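Local structure of dihydrofolate reductase (Moritella profunda, 2ZZA) at residues P26-L31 with H151-S156; L59-S64 with E81-A86. The protein probably reduces 7,8-dihydrofolate to 5,6,7,8-tetrahydrofolate with NADPH, a step needed for glycine, purine and DNA precursor synthesis. All coordinates share one frame; numbering follows the deposited sequence.

Interactions 1 and 2 each lay a helix on a strand of the same mixed sheet, on opposite sides of the chain's centre, with centres about 26 Å apart. Neither is joined by a hydrogen bond between its segments. Interaction 1 (26-31 with 151-156) is partly buried and uses mostly large side chains: an aromatic pair meets a leucine and a glutamate whose carboxylate grips folate. Interaction 2 (59-64 with 81-86) is buried and aliphatic; two alanines face the strand, consistent with the closer approach of the segment axes (9.2 against 10.9 Å in interaction 1). Just past its strand, Ser64 binds the 2'-phosphate of NADP. Along the chain, interaction 2 is nested within the loop closed by interaction 1.

Interaction 1 (P26-L31 with H151-S156); sequences PAELQL and HNYRFS. With FOL (folic acid), chain D.
The Tyr153 ring takes Glu28 CG over one face, off-centre toward the rim, in a CH-pi contact 4.1 Å from CG to the ring centroid. At its edge lie the carbonyl oxygen of His151, in the ring plane, and Leu31 CD1; its ring also meets that of Tyr143 nearly parallel. This is the folate side of the dihydrofolate reductase fold, where helix 26-36 lies on the sheet, its segment 26-31 nearly parallel to strand segment 153-156 (axes 7° apart). Glu28 CG stands anti to the backbone N (chi1 -156°), and the bend at the next bond turns the carboxylate away from the tyrosine to meet the pterin. OE1 accepts a nearly straight hydrogen bond from folate NA2 (2.8 Å, 171°) and is also hydrogen-bonded to Thr115 OG1, so that two groups hold it. OE2 lies 2.6 Å from folate N3. The carboxylate is turned almost perpendicular to the Tyr153 ring. Glu28 thus joins the hydrophobic layer to the ligand site: its CG packs on the Tyr153 ring while its acid end faces the pterin. Tyr153 OH reaches the helix start, 3.4 Å from Ala27 CB. One turn on, Leu31 crosses Phe155 at a slant, its CD2 3.9 Å from Phe155 CD1. On the pocket side, Leu29 CD2 sits 3.2 Å from folate O4.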
ATOM      1  N   PRO A  26      12.058   9.956   0.725  1.00 21.91           N
ATOM      2  CA  PRO A  26      11.140  10.761   1.539  1.00 22.40           C
ATOM      3  C   PRO A  26      10.010  11.421   0.754  1.00 21.76           C
ATOM      4  O   PRO A  26       8.865  11.433   1.203  1.00 22.31           O
ATOM      5  CB  PRO A  26      12.066  11.773   2.219  1.00 21.46           C
ATOM      6  CG  PRO A  26      13.238  11.862   1.288  1.00 22.86           C
ATOM      7  CD  PRO A  26      13.444  10.429   0.872  1.00 20.28           C
ATOM      8  N   ALA A  27      10.326  11.960  -0.417  1.00 21.37           N
ATOM      9  CA  ALA A  27       9.313  12.606  -1.235  1.00 20.41           C
ATOM     10  C   ALA A  27       8.251  11.610  -1.694  1.00 20.81           C
ATOM     11  O   ALA A  27       7.100  11.985  -1.916  1.00 20.20           O
ATOM     12  CB  ALA A  27       9.962  13.262  -2.439  1.00 23.35           C
ATOM     13  N   GLU A  28       8.635  10.346  -1.850  1.00 19.59           N
ATOM     14  CA  GLU A  28       7.685   9.326  -2.286  1.00 19.41           C
ATOM     15  C   GLU A  28       6.778   8.942  -1.113  1.00 19.43           C
ATOM     16  O   GLU A  28       5.599   8.645  -1.304  1.00 18.74           O
ATOM     17  CB  GLU A  28       8.426   8.092  -2.824  1.00 19.87           C
ATOM     18  CG  GLU A  28       7.598   7.257  -3.791  1.00 19.55           C
ATOM     19  CD  GLU A  28       6.517   6.438  -3.103  1.00 21.27           C
ATOM     20  OE1 GLU A  28       5.426   6.260  -3.698  1.00 21.01           O
ATOM     21  OE2 GLU A  28       6.763   5.962  -1.972  1.00 19.06           O
ATOM     22  N   LEU A  29       7.330   8.947   0.097  1.00 19.38           N
ATOM     23  CA  LEU A  29       6.539   8.644   1.291  1.00 20.82           C
ATOM     24  C   LEU A  29       5.500   9.747   1.498  1.00 21.46           C
ATOM     25  O   LEU A  29       4.417   9.503   2.021  1.00 22.24           O
ATOM     26  CB  LEU A  29       7.439   8.544   2.524  1.00 21.91           C
ATOM     27  CG  LEU A  29       8.149   7.205   2.727  1.00 24.59           C
ATOM     28  CD1 LEU A  29       9.016   7.263   3.978  1.00 26.11           C
ATOM     29  CD2 LEU A  29       7.106   6.107   2.855  1.00 23.87           C
ATOM     30  N   GLN A  30       5.839  10.967   1.092  1.00 22.82           N
ATOM     31  CA  GLN A  30       4.909  12.088   1.210  1.00 23.49           C
ATOM     32  C   GLN A  30       3.799  11.906   0.173  1.00 22.27           C
ATOM     33  O   GLN A  30       2.682  12.367   0.361  1.00 21.40           O
ATOM     34  CB  GLN A  30       5.635  13.421   0.983  1.00 26.77           C
ATOM     35  CG  GLN A  30       6.521  13.852   2.149  1.00 30.28           C
ATOM     36  CD  GLN A  30       5.749  13.953   3.461  1.00 32.82           C
ATOM     37  OE1 GLN A  30       4.699  14.598   3.529  1.00 33.68           O
ATOM     38  NE2 GLN A  30       6.271  13.317   4.509  1.00 33.46           N
ATOM     39  N   LEU A  31       4.118  11.236  -0.929  1.00 21.90           N
ATOM     40  CA  LEU A  31       3.122  10.970  -1.962  1.00 21.58           C
ATOM     41  C   LEU A  31       2.151   9.931  -1.379  1.00 20.52           C
ATOM     42  O   LEU A  31       0.941   9.992  -1.601  1.00 19.65           O
ATOM     43  CB  LEU A  31       3.806  10.443  -3.228  1.00 22.57           C
ATOM     44  CG  LEU A  31       2.946  10.083  -4.442  1.00 24.86           C
ATOM     45  CD1 LEU A  31       3.830  10.004  -5.679  1.00 26.34           C
ATOM     46  CD2 LEU A  31       2.231   8.761  -4.208  1.00 23.51           C
ATOM     47  N   HIS A 151      16.464   8.218  -6.472  1.00 23.66           N
ATOM     48  CA  HIS A 151      15.980   7.320  -7.517  1.00 23.52           C
ATOM     49  C   HIS A 151      14.838   7.946  -8.300  1.00 24.21           C
ATOM     50  O   HIS A 151      13.990   8.635  -7.728  1.00 25.14           O
ATOM     51  CB  HIS A 151      15.480   6.002  -6.922  1.00 24.97           C
ATOM     52  CG  HIS A 151      16.516   5.236  -6.161  1.00 26.66           C
ATOM     53  ND1 HIS A 151      16.434   5.021  -4.802  1.00 28.84           N
ATOM     54  CD2 HIS A 151      17.642   4.607  -6.574  1.00 25.89           C
ATOM     55  CE1 HIS A 151      17.463   4.294  -4.410  1.00 27.95           C
ATOM     56  NE2 HIS A 151      18.211   4.028  -5.466  1.00 27.64           N
ATOM     57  N   ASN A 152      14.815   7.713  -9.607  1.00 22.85           N
ATOM     58  CA  ASN A 152      13.727   8.231 -10.423  1.00 23.86           C
ATOM     59  C   ASN A 152      12.536   7.323 -10.142  1.00 23.72           C
ATOM     60  O   ASN A 152      12.709   6.131  -9.881  1.00 22.85           O
ATOM     61  CB  ASN A 152      14.049   8.139 -11.916  1.00 23.78           C
ATOM     62  CG  ASN A 152      15.324   8.864 -12.292  1.00 27.61           C
ATOM     63  OD1 ASN A 152      15.542  10.012 -11.906  1.00 26.90           O
ATOM     64  ND2 ASN A 152      16.173   8.196 -13.064  1.00 29.41           N
ATOM     65  N   TYR A 153      11.334   7.884 -10.171  1.00 23.83           N
ATOM     66  CA  TYR A 153      10.134   7.085  -9.974  1.00 23.67           C
ATOM     67  C   TYR A 153       8.967   7.711 -10.715  1.00 23.03           C
ATOM     68  O   TYR A 153       8.980   8.898 -11.036  1.00 21.76           O
ATOM     69  CB  TYR A 153       9.794   6.885  -8.486  1.00 22.09           C
ATOM     70  CG  TYR A 153       9.611   8.138  -7.658  1.00 24.46           C
ATOM     71  CD1 TYR A 153      10.709   8.796  -7.101  1.00 26.95           C
ATOM     72  CD2 TYR A 153       8.342   8.642  -7.395  1.00 23.56           C
ATOM     73  CE1 TYR A 153      10.541   9.926  -6.293  1.00 27.03           C
ATOM     74  CE2 TYR A 153       8.162   9.767  -6.595  1.00 25.16           C
ATOM     75  CZ  TYR A 153       9.267  10.402  -6.046  1.00 26.84           C
ATOM     76  OH  TYR A 153       9.095  11.508  -5.246  1.00 28.71           O
ATOM     77  N   ARG A 154       7.958   6.899 -10.992  1.00 22.47           N
ATOM     78  CA  ARG A 154       6.799   7.357 -11.732  1.00 21.78           C
ATOM     79  C   ARG A 154       5.513   6.904 -11.062  1.00 20.24           C
ATOM     80  O   ARG A 154       5.342   5.723 -10.756  1.00 20.42           O
ATOM     81  CB  ARG A 154       6.891   6.814 -13.165  1.00 23.46           C
ATOM     82  CG  ARG A 154       5.648   6.956 -14.019  1.00 25.53           C
ATOM     83  CD  ARG A 154       5.966   6.584 -15.474  1.00 29.88           C
ATOM     84  NE  ARG A 154       6.445   5.207 -15.639  1.00 29.94           N
ATOM     85  CZ  ARG A 154       5.656   4.135 -15.651  1.00 31.72           C
ATOM     86  NH1 ARG A 154       4.345   4.277 -15.507  1.00 29.82           N
ATOM     87  NH2 ARG A 154       6.175   2.921 -15.815  1.00 30.64           N
ATOM     88  N   PHE A 155       4.619   7.855 -10.809  1.00 19.66           N
ATOM     89  CA  PHE A 155       3.340   7.535 -10.195  1.00 21.08           C
ATOM     90  C   PHE A 155       2.334   7.191 -11.287  1.00 20.94           C
ATOM     91  O   PHE A 155       2.293   7.836 -12.331  1.00 21.13           O
ATOM     92  CB  PHE A 155       2.801   8.711  -9.387  1.00 21.35           C
ATOM     93  CG  PHE A 155       1.427   8.472  -8.842  1.00 21.59           C
ATOM     94  CD1 PHE A 155       1.225   7.559  -7.810  1.00 22.73           C
ATOM     95  CD2 PHE A 155       0.324   9.109  -9.401  1.00 23.12           C
ATOM     96  CE1 PHE A 155      -0.061   7.278  -7.342  1.00 22.06           C
ATOM     97  CE2 PHE A 155      -0.963   8.837  -8.945  1.00 23.16           C
ATOM     98  CZ  PHE A 155      -1.156   7.917  -7.913  1.00 22.83           C
ATOM     99  N   SER A 156       1.510   6.186 -11.030  1.00 21.25           N
ATOM    100  CA  SER A 156       0.515   5.753 -11.993  1.00 21.92           C
ATOM    101  C   SER A 156      -0.769   5.368 -11.261  1.00 22.43           C
ATOM    102  O   SER A 156      -0.751   4.533 -10.363  1.00 22.16           O
ATOM    103  CB  SER A 156       1.064   4.554 -12.778  1.00 24.04           C
ATOM    104  OG  SER A 156       0.062   3.908 -13.542  1.00 27.92           O
TER
HETATM  105  N1  FOL D 164       3.088   2.977  -0.939  1.00 20.51           N
HETATM  106  C2  FOL D 164       3.903   3.867  -1.523  1.00 20.65           C
HETATM  107  NA2 FOL D 164       3.501   4.515  -2.612  1.00 19.64           N
HETATM  108  N3  FOL D 164       5.159   4.142  -0.966  1.00 22.27           N
HETATM  109  C4  FOL D 164       5.544   3.483   0.208  1.00 23.08           C
HETATM  110  O4  FOL D 164       6.631   3.719   0.732  1.00 21.56           O
HETATM  111  C4A FOL D 164       4.667   2.574   0.787  1.00 22.89           C
HETATM  112  N5  FOL D 164       4.971   1.987   1.953  1.00 23.76           N
HETATM  113  C6  FOL D 164       4.079   1.183   2.543  1.00 25.42           C
HETATM  114  C7  FOL D 164       2.849   0.952   1.935  1.00 23.38           C
HETATM  115  N8  FOL D 164       2.554   1.523   0.781  1.00 22.02           N
HETATM  116  C8A FOL D 164       3.435   2.339   0.186  1.00 21.55           C
HETATM  117  C9  FOL D 164       4.378   0.533   3.896  1.00 24.63           C
HETATM  118  N10 FOL D 164       5.513   1.165   4.587  1.00 25.67           N
HETATM  119  C11 FOL D 164       5.379   4.956   6.205  1.00 25.30           C
HETATM  120  C12 FOL D 164       6.526   4.178   6.321  1.00 24.31           C
HETATM  121  C13 FOL D 164       6.561   2.901   5.772  1.00 25.61           C
HETATM  122  C14 FOL D 164       5.452   2.389   5.106  1.00 25.99           C
HETATM  123  C15 FOL D 164       4.307   3.171   4.986  1.00 24.28           C
HETATM  124  C16 FOL D 164       4.273   4.450   5.531  1.00 24.32           C
HETATM  125  C   FOL D 164       5.339   6.357   6.823  1.00 26.04           C
HETATM  126  O   FOL D 164       6.075   6.657   7.762  1.00 25.47           O
HETATM  127  N   FOL D 164       4.455   7.190   6.281  1.00 26.58           N
HETATM  128  CA  FOL D 164       4.264   8.569   6.758  1.00 25.59           C
HETATM  129  CB  FOL D 164       5.066   9.557   5.909  1.00 30.67           C
HETATM  130  CG  FOL D 164       6.574   9.433   6.140  1.00 36.29           C
HETATM  131  CD  FOL D 164       6.967   9.890   7.547  1.00 40.29           C
HETATM  132  OE1 FOL D 164       6.088  10.461   8.228  1.00 42.27           O
HETATM  133  OE2 FOL D 164       8.145   9.671   7.906  1.00 41.57           O
HETATM  134  CT  FOL D 164       2.778   8.913   6.648  1.00 25.54           C
HETATM  135  O1  FOL D 164       2.117   8.278   5.797  1.00 20.80           O
HETATM  136  O2  FOL D 164       2.339   9.802   7.410  1.00 22.10           O

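Interaction 2 (L59-S64 with E81-A86); sequences LNIVLS and EDAVVA. With NAP (NADP nicotinamide-adenine-dinucleotide phosphate), chain C.
Ile61 lays both of its branches on the alanine side of helix 80-87. With CG1 beside the backbone N (chi1 -63°), its CD1 extends to 3.9 Å from Ala86 CB and 3.7 Å from Ala83 O, while CG2 meets Ala83 CB at 4.1 Å. Cutting Ile61 back to an alanine would remove CG2 and CD1 and is likely to open a gap against Ala83 and Ala86, whose methyl groups are too short to fill it. Leu59 CD1 touches Ala86 O (3.6 Å), and at the other end Leu63 CD2 comes 4.3 Å from Ala83 CB. Leu63 also reaches the cofactor: its CD2 is 4.0 Å from NADP N1A, against the adenine. Just past the strand, Ser64 OG donates a hydrogen bond to the 2'-phosphate oxygen O1X (2.6 Å) and is hydrogen-bonded to Gln66 N. In the fold, helix 80-87 is the connection of a beta-alpha-beta crossover from strand 75-77 to strand 92-95. It passes over strand 59-63, its segment 81-86 antiparallel to the strand (171°), and Val77 of the adjoining strand touches Ile61, Leu63 and Ala83, while Val62 points away from this helix and packs on Phe48 of helix 45-51.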
ATOM      1  N   LEU A  59      -7.584   6.240   9.716  1.00 21.44           N
ATOM      2  CA  LEU A  59      -8.126   5.169  10.544  1.00 21.39           C
ATOM      3  C   LEU A  59      -7.228   3.976  10.207  1.00 21.89           C
ATOM      4  O   LEU A  59      -7.268   3.478   9.083  1.00 20.54           O
ATOM      5  CB  LEU A  59      -9.566   4.849  10.133  1.00 22.56           C
ATOM      6  CG  LEU A  59     -10.488   4.201  11.172  1.00 25.39           C
ATOM      7  CD1 LEU A  59     -11.584   3.433  10.449  1.00 24.20           C
ATOM      8  CD2 LEU A  59      -9.709   3.274  12.086  1.00 25.84           C
ATOM      9  N   ASN A  60      -6.407   3.539  11.160  1.00 21.44           N
ATOM     10  CA  ASN A  60      -5.493   2.417  10.929  1.00 20.86           C
ATOM     11  C   ASN A  60      -6.151   1.084  11.244  1.00 20.85           C
ATOM     12  O   ASN A  60      -6.476   0.804  12.395  1.00 21.37           O
ATOM     13  CB  ASN A  60      -4.231   2.564  11.785  1.00 18.97           C
ATOM     14  CG  ASN A  60      -3.365   3.738  11.361  1.00 21.90           C
ATOM     15  OD1 ASN A  60      -3.812   4.891  11.344  1.00 23.61           O
ATOM     16  ND2 ASN A  60      -2.117   3.452  11.025  1.00 19.23           N
ATOM     17  N   ILE A  61      -6.338   0.265  10.214  1.00 19.91           N
ATOM     18  CA  ILE A  61      -6.956  -1.049  10.363  1.00 19.55           C
ATOM     19  C   ILE A  61      -5.908  -2.110  10.050  1.00 18.47           C
ATOM     20  O   ILE A  61      -5.373  -2.145   8.947  1.00 20.00           O
ATOM     21  CB  ILE A  61      -8.153  -1.203   9.397  1.00 18.87           C
ATOM     22  CG1 ILE A  61      -9.234  -0.185   9.760  1.00 19.35           C
ATOM     23  CG2 ILE A  61      -8.702  -2.628   9.465  1.00 19.87           C
ATOM     24  CD1 ILE A  61     -10.332  -0.052   8.722  1.00 18.62           C
ATOM     25  N   VAL A  62      -5.625  -2.967  11.028  1.00 18.05           N
ATOM     26  CA  VAL A  62      -4.623  -4.015  10.893  1.00 16.75           C
ATOM     27  C   VAL A  62      -5.230  -5.415  10.914  1.00 17.10           C
ATOM     28  O   VAL A  62      -6.056  -5.738  11.769  1.00 16.25           O
ATOM     29  CB  VAL A  62      -3.575  -3.906  12.027  1.00 16.15           C
ATOM     30  CG1 VAL A  62      -2.515  -4.985  11.876  1.00 16.83           C
ATOM     31  CG2 VAL A  62      -2.952  -2.514  12.015  1.00 17.01           C
ATOM     32  N   LEU A  63      -4.799  -6.247   9.971  1.00 16.64           N
ATOM     33  CA  LEU A  63      -5.299  -7.607   9.859  1.00 18.93           C
ATOM     34  C   LEU A  63      -4.417  -8.613  10.570  1.00 19.14           C
ATOM     35  O   LEU A  63      -3.216  -8.698  10.322  1.00 19.80           O
ATOM     36  CB  LEU A  63      -5.424  -8.000   8.386  1.00 21.25           C
ATOM     37  CG  LEU A  63      -6.625  -7.451   7.620  1.00 21.97           C
ATOM     38  CD1 LEU A  63      -6.253  -7.322   6.160  1.00 25.43           C
ATOM     39  CD2 LEU A  63      -7.822  -8.370   7.798  1.00 20.83           C
ATOM     40  N   SER A  64      -5.028  -9.375  11.466  1.00 20.89           N
ATOM     41  CA  SER A  64      -4.316 -10.401  12.205  1.00 21.73           C
ATOM     42  C   SER A  64      -5.303 -11.402  12.764  1.00 22.92           C
ATOM     43  O   SER A  64      -6.361 -11.023  13.258  1.00 22.56           O
ATOM     44  CB  SER A  64      -3.518  -9.787  13.349  1.00 21.46           C
ATOM     45  OG  SER A  64      -2.942 -10.801  14.143  1.00 20.79           O
ATOM     46  N   GLU A  81     -13.340  -9.181   5.413  1.00 32.06           N
ATOM     47  CA  GLU A  81     -14.732  -8.762   5.473  1.00 34.70           C
ATOM     48  C   GLU A  81     -14.901  -7.771   6.631  1.00 34.53           C
ATOM     49  O   GLU A  81     -15.588  -6.756   6.503  1.00 35.07           O
ATOM     50  CB  GLU A  81     -15.630  -9.979   5.696  1.00 38.32           C
ATOM     51  CG  GLU A  81     -17.118  -9.711   5.519  1.00 43.83           C
ATOM     52  CD  GLU A  81     -17.974 -10.923   5.868  1.00 46.72           C
ATOM     53  OE1 GLU A  81     -18.385 -11.052   7.043  1.00 47.99           O
ATOM     54  OE2 GLU A  81     -18.223 -11.753   4.967  1.00 48.35           O
ATOM     55  N   ASP A  82     -14.261  -8.069   7.758  1.00 33.72           N
ATOM     56  CA  ASP A  82     -14.337  -7.205   8.931  1.00 33.69           C
ATOM     57  C   ASP A  82     -13.557  -5.905   8.739  1.00 31.86           C
ATOM     58  O   ASP A  82     -13.860  -4.891   9.365  1.00 31.50           O
ATOM     59  CB  ASP A  82     -13.820  -7.948  10.167  1.00 34.85           C
ATOM     60  CG  ASP A  82     -14.779  -9.031  10.638  1.00 39.69           C
ATOM     61  OD1 ASP A  82     -14.432  -9.761  11.592  1.00 41.83           O
ATOM     62  OD2 ASP A  82     -15.883  -9.151  10.058  1.00 39.73           O
ATOM     63  N   ALA A  83     -12.549  -5.943   7.875  1.00 30.11           N
ATOM     64  CA  ALA A  83     -11.749  -4.759   7.600  1.00 28.62           C
ATOM     65  C   ALA A  83     -12.625  -3.757   6.857  1.00 28.26           C
ATOM     66  O   ALA A  83     -12.631  -2.566   7.171  1.00 24.86           O
ATOM     67  CB  ALA A  83     -10.528  -5.129   6.755  1.00 29.09           C
ATOM     68  N   VAL A  84     -13.371  -4.251   5.873  1.00 28.77           N
ATOM     69  CA  VAL A  84     -14.255  -3.401   5.086  1.00 29.23           C
ATOM     70  C   VAL A  84     -15.308  -2.756   5.976  1.00 29.61           C
ATOM     71  O   VAL A  84     -15.558  -1.554   5.879  1.00 29.47           O
ATOM     72  CB  VAL A  84     -14.955  -4.203   3.973  1.00 29.25           C
ATOM     73  CG1 VAL A  84     -15.994  -3.336   3.274  1.00 30.02           C
ATOM     74  CG2 VAL A  84     -13.921  -4.685   2.967  1.00 29.65           C
ATOM     75  N   VAL A  85     -15.918  -3.560   6.843  1.00 28.40           N
ATOM     76  CA  VAL A  85     -16.931  -3.063   7.762  1.00 28.59           C
ATOM     77  C   VAL A  85     -16.295  -1.996   8.647  1.00 29.12           C
ATOM     78  O   VAL A  85     -16.839  -0.903   8.814  1.00 28.81           O
ATOM     79  CB  VAL A  85     -17.489  -4.202   8.656  1.00 29.50           C
ATOM     80  CG1 VAL A  85     -18.460  -3.642   9.684  1.00 29.47           C
ATOM     81  CG2 VAL A  85     -18.185  -5.242   7.796  1.00 29.65           C
ATOM     82  N   ALA A  86     -15.131  -2.312   9.203  1.00 28.24           N
ATOM     83  CA  ALA A  86     -14.430  -1.373  10.068  1.00 30.17           C
ATOM     84  C   ALA A  86     -14.159  -0.039   9.368  1.00 30.82           C
ATOM     85  O   ALA A  86     -14.189   1.015  10.005  1.00 31.29           O
ATOM     86  CB  ALA A  86     -13.120  -1.986  10.547  1.00 29.06           C
TER
HETATM   87  PA  NAP C 163       1.782  -8.492   5.462  1.00 22.73           P
HETATM   88  O1A NAP C 163       0.976  -8.774   4.254  1.00 22.06           O
HETATM   89  O2A NAP C 163       1.897  -6.918   5.779  1.00 19.67           O
HETATM   90  O5B NAP C 163       1.138  -9.145   6.783  1.00 21.25           O
HETATM   91  C5B NAP C 163       0.910 -10.555   6.833  1.00 20.21           C
HETATM   92  C4B NAP C 163       0.101 -10.920   8.078  1.00 22.11           C
HETATM   93  O4B NAP C 163      -1.180 -10.269   8.088  1.00 23.44           O
HETATM   94  C3B NAP C 163      -0.226 -12.412   8.117  1.00 22.79           C
HETATM   95  O3B NAP C 163       0.915 -13.123   8.604  1.00 18.86           O
HETATM   96  C2B NAP C 163      -1.301 -12.355   9.199  1.00 22.00           C
HETATM   97  O2B NAP C 163      -0.705 -12.025  10.455  1.00 23.08           O
HETATM   98  C1B NAP C 163      -2.121 -11.156   8.718  1.00 22.20           C
HETATM   99  N9A NAP C 163      -3.112 -11.574   7.701  1.00 23.14           N
HETATM  100  C8A NAP C 163      -2.889 -11.754   6.400  1.00 24.88           C
HETATM  101  N7A NAP C 163      -4.029 -12.083   5.797  1.00 26.36           N
HETATM  102  C5A NAP C 163      -4.987 -12.113   6.718  1.00 24.67           C
HETATM  103  C6A NAP C 163      -6.351 -12.368   6.692  1.00 26.46           C
HETATM  104  N6A NAP C 163      -6.963 -12.662   5.548  1.00 24.82           N
HETATM  105  N1A NAP C 163      -7.047 -12.299   7.836  1.00 24.57           N
HETATM  106  C2A NAP C 163      -6.454 -11.993   8.977  1.00 23.19           C
HETATM  107  N3A NAP C 163      -5.158 -11.744   9.038  1.00 22.87           N
HETATM  108  C4A NAP C 163      -4.402 -11.793   7.934  1.00 24.04           C
HETATM  109  O3  NAP C 163       3.294  -9.055   5.414  1.00 22.02           O
HETATM  110  PN  NAP C 163       4.178  -9.194   4.072  1.00 23.50           P
HETATM  111  O1N NAP C 163       5.322  -9.884   4.707  1.00 20.39           O
HETATM  112  O2N NAP C 163       3.175  -9.847   3.202  1.00 24.47           O
HETATM  113  O5D NAP C 163       4.274  -7.596   3.897  1.00 24.12           O
HETATM  114  C5D NAP C 163       5.276  -6.846   4.592  1.00 24.96           C
HETATM  115  C4D NAP C 163       6.503  -6.597   3.713  1.00 23.06           C
HETATM  116  O4D NAP C 163       6.049  -5.806   2.598  1.00 23.07           O
HETATM  117  C3D NAP C 163       7.518  -5.728   4.458  1.00 21.63           C
HETATM  118  O3D NAP C 163       8.823  -5.841   3.885  1.00 22.30           O
HETATM  119  C2D NAP C 163       6.961  -4.333   4.195  1.00 22.36           C
HETATM  120  O2D NAP C 163       7.987  -3.346   4.329  1.00 21.60           O
HETATM  121  C1D NAP C 163       6.620  -4.491   2.712  1.00 21.00           C
HETATM  122  N1N NAP C 163       5.698  -3.447   2.212  1.00 20.10           N
HETATM  123  C2N NAP C 163       6.070  -2.644   1.126  1.00 19.18           C
HETATM  124  C3N NAP C 163       5.163  -1.732   0.601  1.00 19.39           C
HETATM  125  C7N NAP C 163       5.549  -0.870  -0.605  1.00 18.59           C
HETATM  126  O7N NAP C 163       4.696  -0.245  -1.232  1.00 16.92           O
HETATM  127  N7N NAP C 163       6.842  -0.876  -0.918  1.00 18.11           N
HETATM  128  C4N NAP C 163       3.894  -1.616   1.156  1.00 19.18           C
HETATM  129  C5N NAP C 163       3.521  -2.402   2.241  1.00 17.57           C
HETATM  130  C6N NAP C 163       4.421  -3.317   2.773  1.00 18.48           C
HETATM  131  P2B NAP C 163      -1.115 -12.854  11.769  1.00 22.77           P
HETATM  132  O1X NAP C 163      -1.022 -12.032  12.998  1.00 25.25           O
HETATM  133  O2X NAP C 163      -2.599 -13.422  11.516  1.00 21.06           O
HETATM  134  O3X NAP C 163      -0.123 -14.122  11.790  1.00 22.72           O